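Local coordinates for Nrps/pks (Streptomyces albus, PDB 4OPE), which probably serves as a ketosynthase domain of the "AT-less" oxazolomycin assembly line, forming carbon-carbon bonds during polyketide chain extension, at residues D319-I323 / N383-L388; D507-A511 / P522-T526. One frame throughout, in Å; residues are numbered along the deposited sequence.

Contact 1: D319-I323 / N383-L388; sequences DPVEI and NPHLDL
Apolar contact dominates, and its centre is one methyl: Leu386 CD2 lies 3.5 Å from Pro320 N, over the first turn of helix 318-329. Leu386 CD2 is also 4.0 Å from Pro320 CD and meets Asp319 CB. The torsions account for this choice of branch: Leu386 CG sits beside its backbone N (chi1 -52°) and CD1 runs anti to CA (chi2 169°), which leaves CD2 to face the helix. One turn on, Ile323 receives two leucines. Ile323 CG1 is 4.0 Å from Leu386 CD2, and Ile323 CD1 is 3.9 Å from Leu388 CD2, with each leucine crossing the isoleucine side chain at about a right angle. Replacing Ile323 by alanine removes CG1 and CD1, which is likely to open a gap beside the two leucines and leave Leu388 CD2 without its apolar mate.

Polar contact between the segments is indirect. A water donates to Asp319 OD2 over 2.8 Å and accepts from Asn383 ND2 over 3.1 Å. Asp319 OD2 also accepts from Phe230 N, and Phe230 makes a backbone hydrogen bond with Asn383, which gives the bridge a second tie through a third loop.

Within the loop, Asn383 OD1 accepts from His385 N at 2.7 Å, the donor tilted 18° from the carbonyl plane. With OD1 held this way, the amide is probably limited in rotation, and ND2 is left to meet the water.

The bond makes an Asx turn at the head of the type I turn Asn383-Leu386, and this compact loop packs against the flank of helix 318-329. On the helix, Asp319 OD1 and the Glu322 carboxylate take backbone N-H groups of Gly314, His311 and Gly312, part of the HGTGT sequence motif characteristic of ketosynthases of the thiolase fold.

Contact 2: D507-A511 / P522-T526; sequences DLADA and PRVLT
Arg523 has the largest share of the buried surface, its guanidinium reaching the Asp507 end of the helical segment 507-511. Two of its nitrogens converge on one carbonyl: Arg523 NH1 bonds Asp507 O at 3.1 Å along a bent path, while the NH2 bond to the same oxygen is weak. Because NH1 stands above the carbonyl plane, 43° out of it, and Ala511 N comes from the opposite face, Asp507 O serves the helical bond and the arginine together. NH2 also forms a salt bridge with Asp507 OD1; its modelled length is too short to trust, and the carboxylate and guanidinium planes stand 61° apart, so the pairing is not coplanar. Asp507 CG lies between its backbone N and carbonyl carbon (chi1 79°), which brings OD1 to the arginine.

These elements belong to a small alpha/beta unit in which helix 505-516 links the antiparallel neighbours 496-502 and 524-528, consistent with the linker subdomain that flanks ketosynthases in polyketide synthases. Arg523 NH2 also bonds Val501 O on the middle strand.

Ala511 comes next in buried area. Ala511 CB lies over one guanidinium face, 3.8 Å from Arg523 NH1 and offset toward the rim. Ala511 CB is also 4.0 Å from Val524 CG2, the branch beside the valine's backbone N. Val524 CG2 approaches Ala511 O as well, at 3.7 Å.

Contacts 1 and 2 share no helix, strand or loop and lie on opposite sides of the chain's centre, their own centres about 57 Å apart and their nearest atoms about 43 Å. Both sit well out from the middle, yet five of the seven touching residues in contact 1 are buried, against two of five in contact 2. Their chemistry differs as well. In the ketosynthase body, 319-323 and 383-388 meet through aliphatic groups, with one water between their polar side chains. In the flanking alpha/beta unit, 507-511 and 522-526 rely on a charged arginine pairing with a carboxylate and a helix carbonyl, beside a smaller alanine-valine patch.

Contact 1: D319-I323 / N383-L388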
loop_
_atom_site.group_PDB
_atom_site.type_symbol
_atom_site.label_atom_id
_atom_site.label_comp_id
_atom_site.label_asym_id
_atom_site.label_seq_id
_atom_site.Cartn_x
_atom_site.Cartn_y
_atom_site.Cartn_z
ATOM N N ASP A 319 -16.150 13.189 16.366
ATOM C CA ASP A 319 -16.536 14.451 15.782
ATOM C C ASP A 319 -15.975 15.627 16.570
ATOM O O ASP A 319 -15.391 16.506 15.996
ATOM C CB ASP A 319 -18.050 14.527 15.604
ATOM C CG ASP A 319 -18.560 13.796 14.326
ATOM O OD1 ASP A 319 -17.751 13.172 13.557
ATOM O OD2 ASP A 319 -19.787 13.850 14.086
ATOM N N PRO A 320 -16.111 15.634 17.903
ATOM C CA PRO A 320 -15.458 16.679 18.704
ATOM C C PRO A 320 -13.950 16.672 18.588
ATOM O O PRO A 320 -13.314 17.717 18.730
ATOM C CB PRO A 320 -15.820 16.312 20.152
ATOM C CG PRO A 320 -17.050 15.496 20.039
ATOM C CD PRO A 320 -16.929 14.743 18.742
ATOM N N VAL A 321 -13.377 15.489 18.416
ATOM C CA VAL A 321 -11.938 15.400 18.242
ATOM C C VAL A 321 -11.510 16.064 16.942
ATOM O O VAL A 321 -10.493 16.736 16.912
ATOM C CB VAL A 321 -11.463 13.936 18.307
ATOM C CG1 VAL A 321 -10.050 13.751 17.762
ATOM C CG2 VAL A 321 -11.547 13.462 19.752
ATOM N N GLU A 322 -12.283 15.888 15.880
ATOM C CA GLU A 322 -11.950 16.507 14.603
ATOM C C GLU A 322 -11.960 18.028 14.727
ATOM O O GLU A 322 -11.070 18.726 14.233
ATOM C CB GLU A 322 -12.899 16.055 13.512
ATOM C CG GLU A 322 -12.543 16.606 12.143
ATOM C CD GLU A 322 -13.179 15.859 10.949
ATOM O OE1 GLU A 322 -14.124 15.042 11.139
ATOM O OE2 GLU A 322 -12.705 16.096 9.791
ATOM N N ILE A 323 -12.938 18.546 15.437
ATOM C CA ILE A 323 -12.982 19.973 15.610
ATOM C C ILE A 323 -11.801 20.490 16.445
ATOM O O ILE A 323 -11.204 21.529 16.149
ATOM C CB ILE A 323 -14.320 20.432 16.194
ATOM C CG1 ILE A 323 -15.477 19.976 15.315
ATOM C CG2 ILE A 323 -14.347 21.934 16.263
ATOM C CD1 ILE A 323 -15.393 20.454 13.871
ATOM N N ASN A 383 -24.307 18.719 17.038
ATOM C CA ASN A 383 -23.724 18.122 18.198
ATOM C C ASN A 383 -23.362 19.253 19.111
ATOM O O ASN A 383 -22.569 20.103 18.734
ATOM C CB ASN A 383 -22.485 17.370 17.793
ATOM C CG ASN A 383 -21.774 16.743 18.938
ATOM O OD1 ASN A 383 -21.810 17.237 20.036
ATOM N ND2 ASN A 383 -21.066 15.662 18.659
ATOM N N PRO A 384 -23.937 19.271 20.319
ATOM C CA PRO A 384 -23.722 20.372 21.250
ATOM C C PRO A 384 -22.384 20.347 21.921
ATOM O O PRO A 384 -22.027 21.353 22.508
ATOM C CB PRO A 384 -24.810 20.166 22.291
ATOM C CG PRO A 384 -25.035 18.716 22.290
ATOM C CD PRO A 384 -24.801 18.235 20.891
ATOM N N HIS A 385 -21.642 19.240 21.835
ATOM C CA HIS A 385 -20.314 19.168 22.474
ATOM C C HIS A 385 -19.146 19.619 21.587
ATOM O O HIS A 385 -17.992 19.421 21.970
ATOM C CB HIS A 385 -20.018 17.748 22.945
ATOM C CG HIS A 385 -21.150 17.132 23.688
ATOM N ND1 HIS A 385 -21.794 15.989 23.253
ATOM C CD2 HIS A 385 -21.777 17.512 24.820
ATOM C CE1 HIS A 385 -22.776 15.690 24.085
ATOM N NE2 HIS A 385 -22.793 16.607 25.038
ATOM N N LEU A 386 -19.417 20.180 20.411
ATOM C CA LEU A 386 -18.324 20.619 19.509
ATOM C C LEU A 386 -17.913 22.039 19.773
ATOM O O LEU A 386 -16.742 22.405 19.540
ATOM C CB LEU A 386 -18.764 20.605 18.062
ATOM C CG LEU A 386 -19.381 19.343 17.507
ATOM C CD1 LEU A 386 -19.982 19.679 16.159
ATOM C CD2 LEU A 386 -18.336 18.243 17.422
ATOM N N ASP A 387 -18.919 22.838 20.167
ATOM C CA ASP A 387 -18.767 24.270 20.399
ATOM C C ASP A 387 -18.286 25.008 19.148
ATOM O O ASP A 387 -17.393 25.850 19.220
ATOM C CB ASP A 387 -17.811 24.518 21.584
ATOM C CG ASP A 387 -17.938 25.935 22.162
ATOM O OD1 ASP A 387 -19.070 26.498 22.164
ATOM O OD2 ASP A 387 -16.890 26.472 22.608
ATOM N N LEU A 388 -18.897 24.685 18.007
ATOM C CA LEU A 388 -18.506 25.251 16.710
ATOM C C LEU A 388 -18.438 26.763 16.643
ATOM O O LEU A 388 -17.624 27.329 15.911
ATOM C CB LEU A 388 -19.497 24.829 15.649
ATOM C CG LEU A 388 -19.186 23.524 14.934
ATOM C CD1 LEU A 388 -20.197 23.365 13.815
ATOM C CD2 LEU A 388 -17.768 23.490 14.397
HETATM O O HOH W 1 -21.712 14.184 16.059
#

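Contact 2: D507-A511 / P522-T526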
loop_
_atom_site.group_PDB
_atom_site.type_symbol
_atom_site.label_atom_id
_atom_site.label_comp_id
_atom_site.label_asym_id
_atom_site.label_seq_id
_atom_site.Cartn_x
_atom_site.Cartn_y
_atom_site.Cartn_z
ATOM N N ASP A 507 -30.215 18.468 -33.200
ATOM C CA ASP A 507 -30.317 17.729 -34.421
ATOM C C ASP A 507 -29.495 16.471 -34.367
ATOM O O ASP A 507 -29.839 15.523 -35.013
ATOM C CB ASP A 507 -30.140 18.601 -35.694
ATOM C CG ASP A 507 -28.719 18.935 -36.011
ATOM O OD1 ASP A 507 -27.956 18.008 -36.346
ATOM O OD2 ASP A 507 -28.398 20.154 -36.005
ATOM N N LEU A 508 -28.452 16.435 -33.552
ATOM C CA LEU A 508 -27.727 15.183 -33.296
ATOM C C LEU A 508 -28.610 14.170 -32.544
ATOM O O LEU A 508 -28.741 13.017 -32.981
ATOM C CB LEU A 508 -26.487 15.466 -32.483
ATOM C CG LEU A 508 -25.638 14.274 -32.027
ATOM C CD1 LEU A 508 -25.183 13.459 -33.209
ATOM C CD2 LEU A 508 -24.442 14.809 -31.257
ATOM N N ALA A 509 -29.224 14.597 -31.439
ATOM C CA ALA A 509 -30.154 13.727 -30.726
ATOM C C ALA A 509 -31.246 13.177 -31.647
ATOM O O ALA A 509 -31.536 11.997 -31.632
ATOM C CB ALA A 509 -30.778 14.471 -29.559
ATOM N N ASP A 510 -31.863 14.043 -32.438
ATOM C CA ASP A 510 -32.827 13.621 -33.434
ATOM C C ASP A 510 -32.304 12.455 -34.284
ATOM O O ASP A 510 -33.020 11.469 -34.531
ATOM C CB ASP A 510 -33.097 14.780 -34.399
ATOM C CG ASP A 510 -33.991 15.876 -33.805
ATOM O OD1 ASP A 510 -34.683 15.643 -32.790
ATOM O OD2 ASP A 510 -34.012 16.989 -34.391
ATOM N N ALA A 511 -31.076 12.581 -34.784
ATOM C CA ALA A 511 -30.589 11.569 -35.675
ATOM C C ALA A 511 -30.358 10.267 -34.932
ATOM O O ALA A 511 -30.686 9.201 -35.437
ATOM C CB ALA A 511 -29.300 12.012 -36.352
ATOM N N PRO A 522 -30.604 9.221 -43.482
ATOM C CA PRO A 522 -29.456 9.523 -44.352
ATOM C C PRO A 522 -28.225 10.085 -43.606
ATOM O O PRO A 522 -27.093 9.929 -44.081
ATOM C CB PRO A 522 -30.008 10.614 -45.299
ATOM C CG PRO A 522 -31.280 11.094 -44.661
ATOM C CD PRO A 522 -31.831 9.884 -43.955
ATOM N N ARG A 523 -28.446 10.750 -42.472
ATOM C CA ARG A 523 -27.353 11.322 -41.704
ATOM C C ARG A 523 -26.571 10.344 -40.825
ATOM O O ARG A 523 -25.484 10.694 -40.420
ATOM C CB ARG A 523 -27.824 12.468 -40.828
ATOM C CG ARG A 523 -28.442 13.605 -41.591
ATOM C CD ARG A 523 -29.334 14.401 -40.664
ATOM N NE ARG A 523 -28.503 14.999 -39.642
ATOM C CZ ARG A 523 -28.909 15.397 -38.452
ATOM N NH1 ARG A 523 -30.180 15.309 -38.086
ATOM N NH2 ARG A 523 -28.005 15.892 -37.619
ATOM N N VAL A 524 -27.086 9.143 -40.570
ATOM C CA VAL A 524 -26.383 8.170 -39.758
ATOM C C VAL A 524 -25.681 7.074 -40.558
ATOM O O VAL A 524 -26.327 6.341 -41.287
ATOM C CB VAL A 524 -27.350 7.497 -38.794
ATOM C CG1 VAL A 524 -26.605 6.512 -37.946
ATOM C CG2 VAL A 524 -27.992 8.535 -37.895
ATOM N N LEU A 525 -24.367 6.941 -40.410
ATOM C CA LEU A 525 -23.643 5.873 -41.087
ATOM C C LEU A 525 -23.165 4.839 -40.063
ATOM O O LEU A 525 -22.843 5.179 -38.953
ATOM C CB LEU A 525 -22.436 6.420 -41.828
ATOM C CG LEU A 525 -22.601 7.700 -42.649
ATOM C CD1 LEU A 525 -21.255 8.183 -43.200
ATOM C CD2 LEU A 525 -23.602 7.496 -43.770
ATOM N N THR A 526 -23.114 3.574 -40.448
ATOM C CA THR A 526 -22.657 2.554 -39.557
ATOM C C THR A 526 -21.754 1.606 -40.308
ATOM O O THR A 526 -21.882 1.447 -41.501
ATOM C CB THR A 526 -23.798 1.724 -38.915
ATOM O OG1 THR A 526 -24.395 0.909 -39.912
ATOM C CG2 THR A 526 -24.851 2.593 -38.290
#